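Local atomic coordinates of spectinomycin 9-adenylyltransferase (Enterococcus faecalis, PDB entry 6SXJ), a protein that transfers an adenylyl group from ATP to the 9-hydroxyl of spectinomycin, releasing diphosphate and making the bacterium resistant to this antibiotic but not to streptomycin. Residues W111-E114 / L115-G119; G146-D149 / L150-L154; I185-L188 / C189-L193; L248-R251 / L252-L255. One frame throughout, in Å; residues are numbered along the deposited sequence.

Interaction 1 (W111-E114 / L115-G119)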
ATOM      1  N   TRP A 111      -4.435   3.350   9.233  1.00 48.04           N
ATOM      2  CA  TRP A 111      -4.297   2.278  10.217  1.00 54.01           C
ATOM      3  C   TRP A 111      -3.452   2.699  11.409  1.00 49.65           C
ATOM      4  O   TRP A 111      -3.438   1.990  12.420  1.00 55.32           O
ATOM      5  CB  TRP A 111      -3.682   1.029   9.579  1.00 43.05           C
ATOM      6  CG  TRP A 111      -2.280   1.227   9.077  1.00 49.60           C
ATOM      7  CD1 TRP A 111      -1.126   0.963   9.747  1.00 52.72           C
ATOM      8  CD2 TRP A 111      -1.891   1.732   7.793  1.00 53.52           C
ATOM      9  NE1 TRP A 111      -0.042   1.277   8.965  1.00 47.65           N
ATOM     10  CE2 TRP A 111      -0.485   1.743   7.759  1.00 51.21           C
ATOM     11  CE3 TRP A 111      -2.599   2.165   6.668  1.00 54.30           C
ATOM     12  CZ2 TRP A 111       0.228   2.179   6.649  1.00 47.72           C
ATOM     13  CZ3 TRP A 111      -1.891   2.598   5.569  1.00 58.05           C
ATOM     14  CH2 TRP A 111      -0.493   2.603   5.565  1.00 57.63           C
ATOM     15  N   LEU A 112      -2.766   3.837  11.317  1.00 52.98           N
ATOM     16  CA  LEU A 112      -1.907   4.351  12.370  1.00 48.93           C
ATOM     17  C   LEU A 112      -2.547   5.492  13.155  1.00 50.83           C
ATOM     18  O   LEU A 112      -1.885   6.091  14.014  1.00 48.12           O
ATOM     19  CB  LEU A 112      -0.586   4.831  11.767  1.00 47.57           C
ATOM     20  CG  LEU A 112       0.410   3.814  11.214  1.00 51.97           C
ATOM     21  CD1 LEU A 112       1.468   4.543  10.404  1.00 40.19           C
ATOM     22  CD2 LEU A 112       1.046   3.012  12.352  1.00 46.19           C
ATOM     23  N   GLN A 113      -3.813   5.810  12.887  1.00 57.31           N
ATOM     24  CA  GLN A 113      -4.411   7.001  13.483  1.00 60.99           C
ATOM     25  C   GLN A 113      -4.482   6.884  15.005  1.00 48.89           C
ATOM     26  O   GLN A 113      -4.107   7.814  15.724  1.00 52.45           O
ATOM     27  CB  GLN A 113      -5.797   7.245  12.885  1.00 57.08           C
ATOM     28  CG  GLN A 113      -6.326   8.662  13.090  1.00 54.04           C
ATOM     29  CD  GLN A 113      -5.474   9.716  12.430  1.00 59.82           C
ATOM     30  OE1 GLN A 113      -4.694  10.405  13.091  1.00 52.72           O
ATOM     31  NE2 GLN A 113      -5.625   9.862  11.119  1.00 62.78           N
ATOM     32  N   GLU A 114      -4.974   5.757  15.518  1.00 55.59           N
ATOM     33  CA  GLU A 114      -5.040   5.584  16.968  1.00 60.17           C
ATOM     34  C   GLU A 114      -3.687   5.861  17.607  1.00 53.53           C
ATOM     35  O   GLU A 114      -3.587   6.585  18.603  1.00 62.80           O
ATOM     36  CB  GLU A 114      -5.503   4.175  17.310  1.00 61.04           C
ATOM     37  CG  GLU A 114      -6.989   3.963  17.149  1.00 66.78           C
ATOM     38  CD  GLU A 114      -7.441   2.629  17.707  1.00 78.61           C
ATOM     39  OE1 GLU A 114      -8.407   2.612  18.501  1.00 68.37           O
ATOM     40  OE2 GLU A 114      -6.825   1.597  17.352  1.00 85.64           O
ATOM     41  N   LEU A 115      -2.624   5.325  17.010  1.00 56.61           N
ATOM     42  CA  LEU A 115      -1.284   5.581  17.519  1.00 51.31           C
ATOM     43  C   LEU A 115      -0.886   7.039  17.339  1.00 59.39           C
ATOM     44  O   LEU A 115      -0.223   7.612  18.211  1.00 62.43           O
ATOM     45  CB  LEU A 115      -0.283   4.679  16.815  1.00 52.18           C
ATOM     46  CG  LEU A 115      -0.156   3.248  17.329  1.00 52.69           C
ATOM     47  CD1 LEU A 115      -1.453   2.479  17.272  1.00 57.20           C
ATOM     48  CD2 LEU A 115       0.931   2.602  16.475  1.00 45.50           C
ATOM     49  N   TYR A 116      -1.235   7.644  16.198  1.00 60.94           N
ATOM     50  CA  TYR A 116      -0.988   9.072  16.032  1.00 60.56           C
ATOM     51  C   TYR A 116      -1.568   9.849  17.209  1.00 57.12           C
ATOM     52  O   TYR A 116      -0.921  10.750  17.761  1.00 52.84           O
ATOM     53  CB  TYR A 116      -1.599   9.575  14.718  1.00 57.26           C
ATOM     54  CG  TYR A 116      -0.910   9.118  13.442  1.00 54.00           C
ATOM     55  CD1 TYR A 116       0.446   8.811  13.416  1.00 51.98           C
ATOM     56  CD2 TYR A 116      -1.626   9.005  12.257  1.00 54.74           C
ATOM     57  CE1 TYR A 116       1.064   8.402  12.244  1.00 58.01           C
ATOM     58  CE2 TYR A 116      -1.019   8.597  11.081  1.00 49.81           C
ATOM     59  CZ  TYR A 116       0.321   8.308  11.073  1.00 50.12           C
ATOM     60  OH  TYR A 116       0.912   7.908   9.894  1.00 50.10           O
ATOM     61  N   GLU A 117      -2.793   9.501  17.611  1.00 54.96           N
ATOM     62  CA  GLU A 117      -3.439  10.175  18.730  1.00 67.20           C
ATOM     63  C   GLU A 117      -2.674   9.964  20.029  1.00 69.27           C
ATOM     64  O   GLU A 117      -2.744  10.806  20.929  1.00 75.00           O
ATOM     65  CB  GLU A 117      -4.879   9.675  18.884  1.00 74.52           C
ATOM     66  CG  GLU A 117      -5.750   9.836  17.641  1.00 76.06           C
ATOM     67  CD  GLU A 117      -6.004  11.292  17.278  1.00 90.95           C
ATOM     68  OE1 GLU A 117      -6.595  11.550  16.205  1.00 83.86           O
ATOM     69  OE2 GLU A 117      -5.616  12.181  18.064  1.00109.76           O
ATOM     70  N   GLN A 118      -1.944   8.851  20.146  1.00 65.13           N
ATOM     71  CA  GLN A 118      -1.129   8.579  21.324  1.00 63.69           C
ATOM     72  C   GLN A 118       0.244   9.238  21.255  1.00 65.33           C
ATOM     73  O   GLN A 118       1.123   8.898  22.053  1.00 70.50           O
ATOM     74  CB  GLN A 118      -0.945   7.067  21.510  1.00 67.88           C
ATOM     75  CG  GLN A 118      -2.161   6.326  22.035  1.00 69.80           C
ATOM     76  CD  GLN A 118      -1.824   4.912  22.493  1.00 78.14           C
ATOM     77  OE1 GLN A 118      -2.365   3.934  21.977  1.00 86.16           O
ATOM     78  NE2 GLN A 118      -0.919   4.802  23.462  1.00 75.72           N
ATOM     79  N   GLY A 119       0.457  10.156  20.321  1.00 64.65           N
ATOM     80  CA  GLY A 119       1.750  10.777  20.145  1.00 61.32           C
ATOM     81  C   GLY A 119       2.712  10.015  19.263  1.00 63.96           C
ATOM     82  O   GLY A 119       3.842  10.479  19.058  1.00 66.60           O
TER
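A short helix, 113-117, carries this contact, with L112 as its N-cap residue and L112 and Y116 packed against each other across the first turn. Y116 N donates to L112 O at 2.8 Å, and the phenol ring folds back beneath the same residue. L112 CB sits over the ring face, 3.9 Å from the ring centroid of Y116 and 21° off the normal, a CH-pi contact. L112 O lies above the same ring, offset toward the rim, and L112 CD1 reaches Y116 OH at 3.4 Å. With CG anti to the carbonyl carbon (chi1 -71°), the Y116 ring is swung back toward L112. Q113 comes to the ring from its edge: Q113 OE1 is 3.5 Å from Y116 CD2, the amide plane turned 63° from the ring. That amide is also held by R70 through OE1 and by E110 through NE2. One residue on, E117 N bonds to Q113 O at 2.9 Å, and a Schellman motif with G119 as its C-prime residue ends the helix. Y116 OH bonds to I107 O and G109 N, joining the helix to the end of strand 103-108, while R70, just past helix 59-69, touches Y116.

Interaction 2 (G146-D149 / L150-L154)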
ATOM      1  N   GLY A 146       8.120  17.868  -9.251  1.00 54.62           N
ATOM      2  CA  GLY A 146       9.522  17.497  -9.255  1.00 54.86           C
ATOM      3  C   GLY A 146      10.135  17.589 -10.635  1.00 59.60           C
ATOM      4  O   GLY A 146       9.419  17.550 -11.639  1.00 51.64           O
ATOM      5  N   ASN A 147      11.458  17.716 -10.696  1.00 57.10           N
ATOM      6  CA  ASN A 147      12.159  17.871 -11.962  1.00 58.53           C
ATOM      7  C   ASN A 147      12.597  16.546 -12.569  1.00 64.39           C
ATOM      8  O   ASN A 147      13.167  16.550 -13.665  1.00 66.37           O
ATOM      9  CB  ASN A 147      13.393  18.767 -11.784  1.00 62.11           C
ATOM     10  CG  ASN A 147      13.037  20.194 -11.397  1.00 59.63           C
ATOM     11  OD1 ASN A 147      11.966  20.700 -11.738  1.00 64.53           O
ATOM     12  ND2 ASN A 147      13.943  20.851 -10.683  1.00 60.13           N
ATOM     13  N   TYR A 148      12.352  15.417 -11.899  1.00 60.02           N
ATOM     14  CA  TYR A 148      12.841  14.124 -12.361  1.00 57.19           C
ATOM     15  C   TYR A 148      11.728  13.086 -12.322  1.00 47.16           C
ATOM     16  O   TYR A 148      10.829  13.144 -11.481  1.00 55.94           O
ATOM     17  CB  TYR A 148      14.037  13.627 -11.514  1.00 58.94           C
ATOM     18  CG  TYR A 148      15.103  14.678 -11.281  1.00 65.12           C
ATOM     19  CD1 TYR A 148      16.258  14.715 -12.055  1.00 73.14           C
ATOM     20  CD2 TYR A 148      14.953  15.633 -10.288  1.00 69.00           C
ATOM     21  CE1 TYR A 148      17.234  15.682 -11.845  1.00 63.40           C
ATOM     22  CE2 TYR A 148      15.919  16.604 -10.075  1.00 71.89           C
ATOM     23  CZ  TYR A 148      17.056  16.624 -10.859  1.00 65.60           C
ATOM     24  OH  TYR A 148      18.022  17.581 -10.639  1.00 72.96           O
ATOM     25  N   ASP A 149      11.773  12.165 -13.282  1.00 50.03           N
ATOM     26  CA  ASP A 149      10.923  10.985 -13.232  1.00 54.16           C
ATOM     27  C   ASP A 149      11.398  10.073 -12.107  1.00 57.13           C
ATOM     28  O   ASP A 149      12.582  10.040 -11.761  1.00 52.81           O
ATOM     29  CB  ASP A 149      10.952  10.238 -14.568  1.00 55.99           C
ATOM     30  CG  ASP A 149       9.984  10.810 -15.576  1.00 58.09           C
ATOM     31  OD1 ASP A 149       8.919  11.305 -15.156  1.00 61.77           O
ATOM     32  OD2 ASP A 149      10.281  10.760 -16.787  1.00 54.91           O
ATOM     33  N   LEU A 150      10.458   9.329 -11.527  1.00 58.48           N
ATOM     34  CA  LEU A 150      10.789   8.488 -10.385  1.00 54.63           C
ATOM     35  C   LEU A 150      11.930   7.534 -10.719  1.00 55.65           C
ATOM     36  O   LEU A 150      12.867   7.371  -9.928  1.00 62.54           O
ATOM     37  CB  LEU A 150       9.550   7.716  -9.932  1.00 49.87           C
ATOM     38  CG  LEU A 150       9.729   6.801  -8.716  1.00 56.50           C
ATOM     39  CD1 LEU A 150      10.337   7.550  -7.547  1.00 46.12           C
ATOM     40  CD2 LEU A 150       8.379   6.199  -8.337  1.00 55.23           C
ATOM     41  N   GLU A 151      11.879   6.912 -11.900  1.00 56.06           N
ATOM     42  CA  GLU A 151      12.888   5.924 -12.271  1.00 57.55           C
ATOM     43  C   GLU A 151      14.295   6.511 -12.227  1.00 65.97           C
ATOM     44  O   GLU A 151      15.277   5.773 -12.065  1.00 55.20           O
ATOM     45  CB  GLU A 151      12.583   5.373 -13.665  1.00 66.35           C
ATOM     46  CG  GLU A 151      12.688   6.403 -14.784  1.00 60.01           C
ATOM     47  CD  GLU A 151      11.940   5.983 -16.041  1.00 74.00           C
ATOM     48  OE1 GLU A 151      11.449   4.834 -16.086  1.00 75.69           O
ATOM     49  OE2 GLU A 151      11.838   6.799 -16.984  1.00 77.39           O
ATOM     50  N   GLU A 152      14.417   7.831 -12.384  1.00 64.04           N
ATOM     51  CA  GLU A 152      15.727   8.470 -12.300  1.00 60.75           C
ATOM     52  C   GLU A 152      16.226   8.602 -10.869  1.00 57.14           C
ATOM     53  O   GLU A 152      17.416   8.872 -10.659  1.00 57.54           O
ATOM     54  CB  GLU A 152      15.700   9.870 -12.920  1.00 54.73           C
ATOM     55  CG  GLU A 152      15.116   9.954 -14.307  1.00 58.55           C
ATOM     56  CD  GLU A 152      15.240  11.353 -14.876  1.00 64.95           C
ATOM     57  OE1 GLU A 152      14.197  12.005 -15.095  1.00 61.76           O
ATOM     58  OE2 GLU A 152      16.388  11.807 -15.083  1.00 69.51           O
ATOM     59  N   LEU A 153      15.346   8.456  -9.887  1.00 57.11           N
ATOM     60  CA  LEU A 153      15.702   8.650  -8.493  1.00 59.30           C
ATOM     61  C   LEU A 153      15.835   7.338  -7.734  1.00 50.92           C
ATOM     62  O   LEU A 153      16.129   7.365  -6.537  1.00 62.07           O
ATOM     63  CB  LEU A 153      14.658   9.529  -7.803  1.00 62.93           C
ATOM     64  CG  LEU A 153      14.234  10.833  -8.472  1.00 58.31           C
ATOM     65  CD1 LEU A 153      12.918  11.283  -7.848  1.00 57.58           C
ATOM     66  CD2 LEU A 153      15.291  11.906  -8.328  1.00 62.31           C
ATOM     67  N   LEU A 154      15.636   6.200  -8.400  1.00 55.17           N
ATOM     68  CA  LEU A 154      15.650   4.895  -7.764  1.00 64.34           C
ATOM     69  C   LEU A 154      16.553   3.941  -8.538  1.00 66.90           C
ATOM     70  O   LEU A 154      16.492   3.898  -9.773  1.00 62.93           O
ATOM     71  CB  LEU A 154      14.236   4.301  -7.700  1.00 62.77           C
ATOM     72  CG  LEU A 154      13.255   4.831  -6.657  1.00 58.37           C
ATOM     73  CD1 LEU A 154      11.896   4.180  -6.903  1.00 51.88           C
ATOM     74  CD2 LEU A 154      13.740   4.563  -5.257  1.00 58.90           C
TER
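E152 N donates to D149 O at 2.9 Å, and the E152 side chain returns to the same residue, its OE1 accepting from D149 N at 3.0 Å. The side-chain bond is the half of a capping box that returns to the first residue; its counterpart here is the backbone bond to the D149 carbonyl. Together they close a single turn with helical backbone angles in the loop between strand 142-144 and helix 159-173. Neither bond has ideal acceptor geometry. The amide of E152 stands above the carbonyl plane of D149, 53° out of it, whereas D149 N meets OE1 on the anti side of the E152 carboxylate. The glutamate chain, extended beyond CG (chi2 -175°), runs back beside the start of the turn, bringing OE1 to 3.7 Å from Y148 CA. Its other oxygen, OE2, lies near the plane of the Y148 ring, at the edge.

D149 OD2 is 4.3 Å from E151 OE2 and at a similar distance from E152 OE1, which might modestly raise the proton affinity of D149; R143, in a weak, long ion pair with it, would partly offset this. On the inner side, L150 and L153 are buried, and both touch Y31 of strand 27-33; L150 also meets A137 of helix 130-139. The hydroxyl of Y31 bonds to Y148 O, fastening the start of the turn to the sheet. Y148 and L153 cross at about a right angle, with L153 CD2 3.8 Å from Y148 CB and obliquely placed against the ring.

Interaction 3 (I185-L188 / C189-L193)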
ATOM      1  N   ILE A 185      -6.983 -12.778   2.718  1.00 67.68           N
ATOM      2  CA  ILE A 185      -7.313 -13.658   1.599  1.00 70.81           C
ATOM      3  C   ILE A 185      -6.951 -12.993   0.279  1.00 65.30           C
ATOM      4  O   ILE A 185      -6.258 -13.573  -0.565  1.00 66.20           O
ATOM      5  CB  ILE A 185      -8.805 -14.037   1.631  1.00 73.47           C
ATOM      6  CG1 ILE A 185      -9.134 -14.848   2.880  1.00 65.95           C
ATOM      7  CG2 ILE A 185      -9.173 -14.822   0.384  1.00 76.58           C
ATOM      8  CD1 ILE A 185     -10.595 -15.233   2.986  1.00 67.90           C
ATOM      9  N   LEU A 186      -7.431 -11.770   0.068  1.00 67.72           N
ATOM     10  CA  LEU A 186      -7.237 -11.126  -1.227  1.00 75.96           C
ATOM     11  C   LEU A 186      -5.807 -10.643  -1.413  1.00 66.37           C
ATOM     12  O   LEU A 186      -5.304 -10.629  -2.542  1.00 58.69           O
ATOM     13  CB  LEU A 186      -8.223  -9.968  -1.390  1.00 72.07           C
ATOM     14  CG  LEU A 186      -9.684 -10.352  -1.141  1.00 71.88           C
ATOM     15  CD1 LEU A 186     -10.491  -9.127  -0.740  1.00 88.17           C
ATOM     16  CD2 LEU A 186     -10.295 -11.025  -2.363  1.00 79.99           C
ATOM     17  N   THR A 187      -5.132 -10.259  -0.330  1.00 74.63           N
ATOM     18  CA  THR A 187      -3.702  -9.988  -0.426  1.00 75.80           C
ATOM     19  C   THR A 187      -2.965 -11.198  -0.990  1.00 72.68           C
ATOM     20  O   THR A 187      -2.195 -11.082  -1.952  1.00 72.34           O
ATOM     21  CB  THR A 187      -3.144  -9.609   0.948  1.00 74.34           C
ATOM     22  OG1 THR A 187      -4.020  -8.669   1.585  1.00 74.55           O
ATOM     23  CG2 THR A 187      -1.752  -8.994   0.805  1.00 78.91           C
ATOM     24  N   LEU A 188      -3.203 -12.377  -0.409  1.00 75.15           N
ATOM     25  CA  LEU A 188      -2.584 -13.592  -0.927  1.00 66.62           C
ATOM     26  C   LEU A 188      -2.965 -13.823  -2.384  1.00 66.09           C
ATOM     27  O   LEU A 188      -2.132 -14.243  -3.193  1.00 65.93           O
ATOM     28  CB  LEU A 188      -2.993 -14.791  -0.076  1.00 62.36           C
ATOM     29  CG  LEU A 188      -2.356 -14.937   1.308  1.00 62.78           C
ATOM     30  CD1 LEU A 188      -3.101 -16.001   2.095  1.00 57.81           C
ATOM     31  CD2 LEU A 188      -0.898 -15.274   1.211  1.00 64.52           C
ATOM     32  N   CYS A 189      -4.228 -13.567  -2.736  1.00 61.81           N
ATOM     33  CA  CYS A 189      -4.635 -13.683  -4.135  1.00 68.34           C
ATOM     34  C   CYS A 189      -3.856 -12.707  -5.008  1.00 63.83           C
ATOM     35  O   CYS A 189      -3.313 -13.084  -6.054  1.00 62.53           O
ATOM     36  CB  CYS A 189      -6.137 -13.442  -4.265  1.00 68.80           C
ATOM     37  SG  CYS A 189      -7.162 -14.763  -3.598  1.00 63.89           S
ATOM     38  N   ARG A 190      -3.799 -11.438  -4.597  1.00 70.27           N
ATOM     39  CA  ARG A 190      -2.911 -10.484  -5.251  1.00 69.34           C
ATOM     40  C   ARG A 190      -1.481 -11.018  -5.273  1.00 72.55           C
ATOM     41  O   ARG A 190      -0.819 -11.014  -6.316  1.00 69.86           O
ATOM     42  CB  ARG A 190      -2.975  -9.131  -4.533  1.00 75.97           C
ATOM     43  CG  ARG A 190      -2.310  -7.984  -5.285  1.00 87.86           C
ATOM     44  CD  ARG A 190      -2.178  -6.730  -4.424  1.00 92.67           C
ATOM     45  NE  ARG A 190      -1.233  -6.887  -3.315  1.00105.47           N
ATOM     46  CZ  ARG A 190       0.091  -6.944  -3.447  1.00 94.79           C
ATOM     47  NH1 ARG A 190       0.655  -6.865  -4.646  1.00 81.28           N
ATOM     48  NH2 ARG A 190       0.855  -7.084  -2.369  1.00 86.85           N
ATOM     49  N   MET A 191      -1.009 -11.502  -4.117  1.00 75.29           N
ATOM     50  CA  MET A 191       0.366 -11.998  -4.005  1.00 69.41           C
ATOM     51  C   MET A 191       0.664 -13.063  -5.044  1.00 66.64           C
ATOM     52  O   MET A 191       1.773 -13.115  -5.597  1.00 64.12           O
ATOM     53  CB  MET A 191       0.590 -12.590  -2.619  1.00 65.71           C
ATOM     54  CG  MET A 191       0.822 -11.601  -1.506  1.00 59.86           C
ATOM     55  SD  MET A 191       1.404 -12.494  -0.069  1.00 79.36           S
ATOM     56  CE  MET A 191       2.000 -11.180   0.981  1.00 77.56           C
ATOM     57  N   ILE A 192      -0.303 -13.935  -5.327  1.00 68.68           N
ATOM     58  CA  ILE A 192      -0.077 -15.061  -6.221  1.00 70.97           C
ATOM     59  C   ILE A 192       0.055 -14.578  -7.661  1.00 73.98           C
ATOM     60  O   ILE A 192       0.972 -14.968  -8.391  1.00 74.56           O
ATOM     61  CB  ILE A 192      -1.204 -16.099  -6.068  1.00 62.61           C
ATOM     62  CG1 ILE A 192      -1.004 -16.898  -4.775  1.00 73.08           C
ATOM     63  CG2 ILE A 192      -1.239 -17.017  -7.277  1.00 65.39           C
ATOM     64  CD1 ILE A 192      -2.238 -17.632  -4.319  1.00 67.27           C
ATOM     65  N   LEU A 193      -0.850 -13.687  -8.071  1.00 78.09           N
ATOM     66  CA  LEU A 193      -0.793 -13.149  -9.423  1.00 78.55           C
ATOM     67  C   LEU A 193       0.562 -12.532  -9.718  1.00 83.58           C
ATOM     68  O   LEU A 193       1.222 -12.923 -10.686  1.00 86.78           O
ATOM     69  CB  LEU A 193      -1.909 -12.132  -9.621  1.00 83.70           C
ATOM     70  CG  LEU A 193      -3.276 -12.777  -9.861  1.00 82.16           C
ATOM     71  CD1 LEU A 193      -4.385 -11.749  -9.989  1.00 75.83           C
ATOM     72  CD2 LEU A 193      -3.240 -13.689 -11.069  1.00 69.86           C
TER
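L188 and M191 both hold CG anti to the carbonyl carbon (chi1 -74° and -78°), and, three residues apart on one flank of the helix, the two side chains cross obliquely. The methionine chain then runs extended beyond CG, and its sulfur, M191 SD, lies 3.8 Å from L188 CD2. The root of M191 packs on the backbone of the preceding turn: M191 CG is 3.1 Å from T187 O. The same carbonyl accepts from M191 N, but the modelled distance between M191 N and T187 O, 2.5 Å, is unusually short and its exact value doubtful.

These residues form a central part of helix 181-196, within the helical C-terminal region of this aminoglycoside adenylyltransferase family. Successive i to i+4 bonds run through it. R190 N to L186 O, at 2.7 Å, is virtually straight at the hydrogen (179°), while C189 N to I185 O measures 3.0 Å. I192 N donates to L188 O at 2.8 Å along a more bent path, and I192 CG1 packs 3.3 Å from the same oxygen, so that this carbonyl is flanked by a donor and by the side chain of its donor residue.

M191 meets S169 and S170 of helix 159-173, while L188 sits between L173 of that helix and L248 of helix 241-253. C189 turns to V210 of helix 203-212 and to I222 of helix 216-229, its SG 4.5 Å from I185 CG2. I185 shares I222 and also touches L248 of helix 241-253, which I192 meets through R251 and L252.

Interaction 4 (L248-R251 / L252-L255)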
ATOM      1  N   LEU A 248      -4.142 -20.994  -0.276  1.00 57.82           N
ATOM      2  CA  LEU A 248      -3.495 -19.900  -0.992  1.00 57.50           C
ATOM      3  C   LEU A 248      -2.008 -19.838  -0.677  1.00 58.70           C
ATOM      4  O   LEU A 248      -1.188 -19.559  -1.560  1.00 56.78           O
ATOM      5  CB  LEU A 248      -4.170 -18.577  -0.634  1.00 55.90           C
ATOM      6  CG  LEU A 248      -5.625 -18.465  -1.093  1.00 61.62           C
ATOM      7  CD1 LEU A 248      -6.283 -17.206  -0.572  1.00 59.04           C
ATOM      8  CD2 LEU A 248      -5.650 -18.522  -2.610  1.00 45.58           C
ATOM      9  N   ASN A 249      -1.643 -20.078   0.584  1.00 54.99           N
ATOM     10  CA  ASN A 249      -0.236 -20.028   0.965  1.00 62.59           C
ATOM     11  C   ASN A 249       0.559 -21.121   0.260  1.00 62.61           C
ATOM     12  O   ASN A 249       1.616 -20.862  -0.326  1.00 55.51           O
ATOM     13  CB  ASN A 249      -0.107 -20.154   2.484  1.00 59.75           C
ATOM     14  CG  ASN A 249       1.297 -19.864   2.974  1.00 62.05           C
ATOM     15  OD1 ASN A 249       1.908 -18.869   2.590  1.00 69.97           O
ATOM     16  ND2 ASN A 249       1.817 -20.738   3.823  1.00 71.12           N
ATOM     17  N   ASN A 250       0.069 -22.361   0.311  1.00 62.56           N
ATOM     18  CA  ASN A 250       0.769 -23.448  -0.363  1.00 66.56           C
ATOM     19  C   ASN A 250       0.843 -23.197  -1.866  1.00 66.70           C
ATOM     20  O   ASN A 250       1.912 -23.317  -2.472  1.00 70.08           O
ATOM     21  CB  ASN A 250       0.086 -24.778  -0.049  1.00 65.34           C
ATOM     22  CG  ASN A 250       0.382 -25.264   1.369  1.00 73.59           C
ATOM     23  OD1 ASN A 250      -0.533 -25.578   2.135  1.00 76.32           O
ATOM     24  ND2 ASN A 250       1.665 -25.320   1.724  1.00 66.02           N
ATOM     25  N   ARG A 251      -0.285 -22.830  -2.482  1.00 61.21           N
ATOM     26  CA  ARG A 251      -0.263 -22.426  -3.887  1.00 68.83           C
ATOM     27  C   ARG A 251       0.819 -21.383  -4.142  1.00 72.41           C
ATOM     28  O   ARG A 251       1.546 -21.455  -5.139  1.00 69.39           O
ATOM     29  CB  ARG A 251      -1.637 -21.885  -4.281  1.00 64.06           C
ATOM     30  CG  ARG A 251      -1.881 -21.681  -5.764  1.00 74.58           C
ATOM     31  CD  ARG A 251      -3.139 -20.837  -5.944  1.00 68.94           C
ATOM     32  NE  ARG A 251      -3.894 -21.144  -7.152  1.00 87.09           N
ATOM     33  CZ  ARG A 251      -3.469 -20.884  -8.383  1.00 91.35           C
ATOM     34  NH1 ARG A 251      -2.280 -20.326  -8.572  1.00 91.44           N
ATOM     35  NH2 ARG A 251      -4.229 -21.189  -9.427  1.00102.55           N
ATOM     36  N   LEU A 252       0.947 -20.411  -3.235  1.00 68.86           N
ATOM     37  CA  LEU A 252       1.960 -19.373  -3.394  1.00 66.76           C
ATOM     38  C   LEU A 252       3.363 -19.933  -3.205  1.00 71.06           C
ATOM     39  O   LEU A 252       4.281 -19.583  -3.954  1.00 69.79           O
ATOM     40  CB  LEU A 252       1.693 -18.246  -2.399  1.00 68.94           C
ATOM     41  CG  LEU A 252       2.716 -17.116  -2.250  1.00 77.30           C
ATOM     42  CD1 LEU A 252       2.949 -16.396  -3.564  1.00 74.49           C
ATOM     43  CD2 LEU A 252       2.239 -16.137  -1.170  1.00 69.43           C
ATOM     44  N   LYS A 253       3.549 -20.808  -2.213  1.00 71.61           N
ATOM     45  CA  LYS A 253       4.875 -21.350  -1.932  1.00 72.85           C
ATOM     46  C   LYS A 253       5.459 -22.115  -3.113  1.00 77.20           C
ATOM     47  O   LYS A 253       6.676 -22.327  -3.154  1.00 80.04           O
ATOM     48  CB  LYS A 253       4.817 -22.257  -0.701  1.00 66.06           C
ATOM     49  CG  LYS A 253       4.880 -21.517   0.624  1.00 60.27           C
ATOM     50  CD  LYS A 253       4.102 -22.265   1.710  1.00 67.85           C
ATOM     51  CE  LYS A 253       5.035 -23.026   2.659  1.00 69.59           C
ATOM     52  NZ  LYS A 253       4.272 -23.892   3.618  1.00 70.77           N
ATOM     53  N   LYS A 254       4.629 -22.544  -4.066  1.00 74.09           N
ATOM     54  CA  LYS A 254       5.106 -23.140  -5.307  1.00 75.32           C
ATOM     55  C   LYS A 254       5.495 -22.093  -6.345  1.00 90.11           C
ATOM     56  O   LYS A 254       5.647 -22.437  -7.523  1.00 92.01           O
ATOM     57  CB  LYS A 254       4.039 -24.068  -5.895  1.00 76.43           C
ATOM     58  CG  LYS A 254       3.340 -24.960  -4.884  1.00 81.17           C
ATOM     59  CD  LYS A 254       4.342 -25.757  -4.051  1.00 83.13           C
ATOM     60  CE  LYS A 254       4.314 -25.335  -2.584  1.00 82.17           C
ATOM     61  NZ  LYS A 254       5.630 -25.539  -1.895  1.00 81.68           N
ATOM     62  N   LEU A 255       5.664 -20.841  -5.921  1.00 89.32           N
ATOM     63  CA  LEU A 255       5.883 -19.704  -6.816  1.00 89.70           C
ATOM     64  C   LEU A 255       5.217 -19.891  -8.172  1.00 88.70           C
ATOM     65  O   LEU A 255       4.036 -19.585  -8.336  1.00 89.47           O
ATOM     66  CB  LEU A 255       7.384 -19.444  -7.000  1.00 90.64           C
ATOM     67  CG  LEU A 255       8.307 -20.592  -7.419  1.00103.32           C
ATOM     68  CD1 LEU A 255       8.499 -20.604  -8.926  1.00105.36           C
ATOM     69  CD2 LEU A 255       9.655 -20.479  -6.708  1.00124.84           C
TER
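L252 packs closely on the preceding turn: its CB lies 3.3 Å from L248 O, and L252 N donates to that oxygen, L248 O, at 2.8 Å. Both leucines are buried and lie on I192 of helix 181-196, and L252 also touches M167 and S170 of helix 159-173. N249 stands at the border, its side chain also against S170, while N250, K253 and K254 make up the exposed side. K253, bent at chi2 and chi3, crosses the N249 amide obliquely, with its CD methylene 3.5 Å from N249 ND2; N249 brings the amide there by holding CG anti to the backbone N (chi1 -170°). This is the last turn of helix 241-253 in the helical C-terminal region, and the regular bonding weakens along it. K253 N to N249 O is short at 2.7 Å, K254 N to N250 O lengthens to 3.2 Å, and a weak bond from K254 N to R251 O branches off at 3.4 Å. K254 leaves helical backbone angles, yet its side chain doubles back so that CE lies 3.1 Å from N250 O. The R251 side chain touches I192 and S213, and its NE bonds to the hydroxyl of Y247.

Overall arrangement
All four contacts are local: each joins adjacent residues of one continuous stretch and closes no long loop, and none nests in or crosses another. Interaction 1 comes first, turning the chain through the short helix after strand 103-108. Interaction 2 rounds a turn between an edge strand, 142-144, and helix 159-173, where the chain passes from the nucleotidyltransferase sheet toward the C-terminal helices; its centre is about 31 Å from that of interaction 1. Interactions 3 and 4 lie within two of those helices, 181-196 and 241-253, with centres about 10 Å apart. They alone touch: I192 CD1 packs 3.5 Å from L248 O, and I192 CG1 lies 3.8 Å from L252 CB, tying the final helix to 181-196.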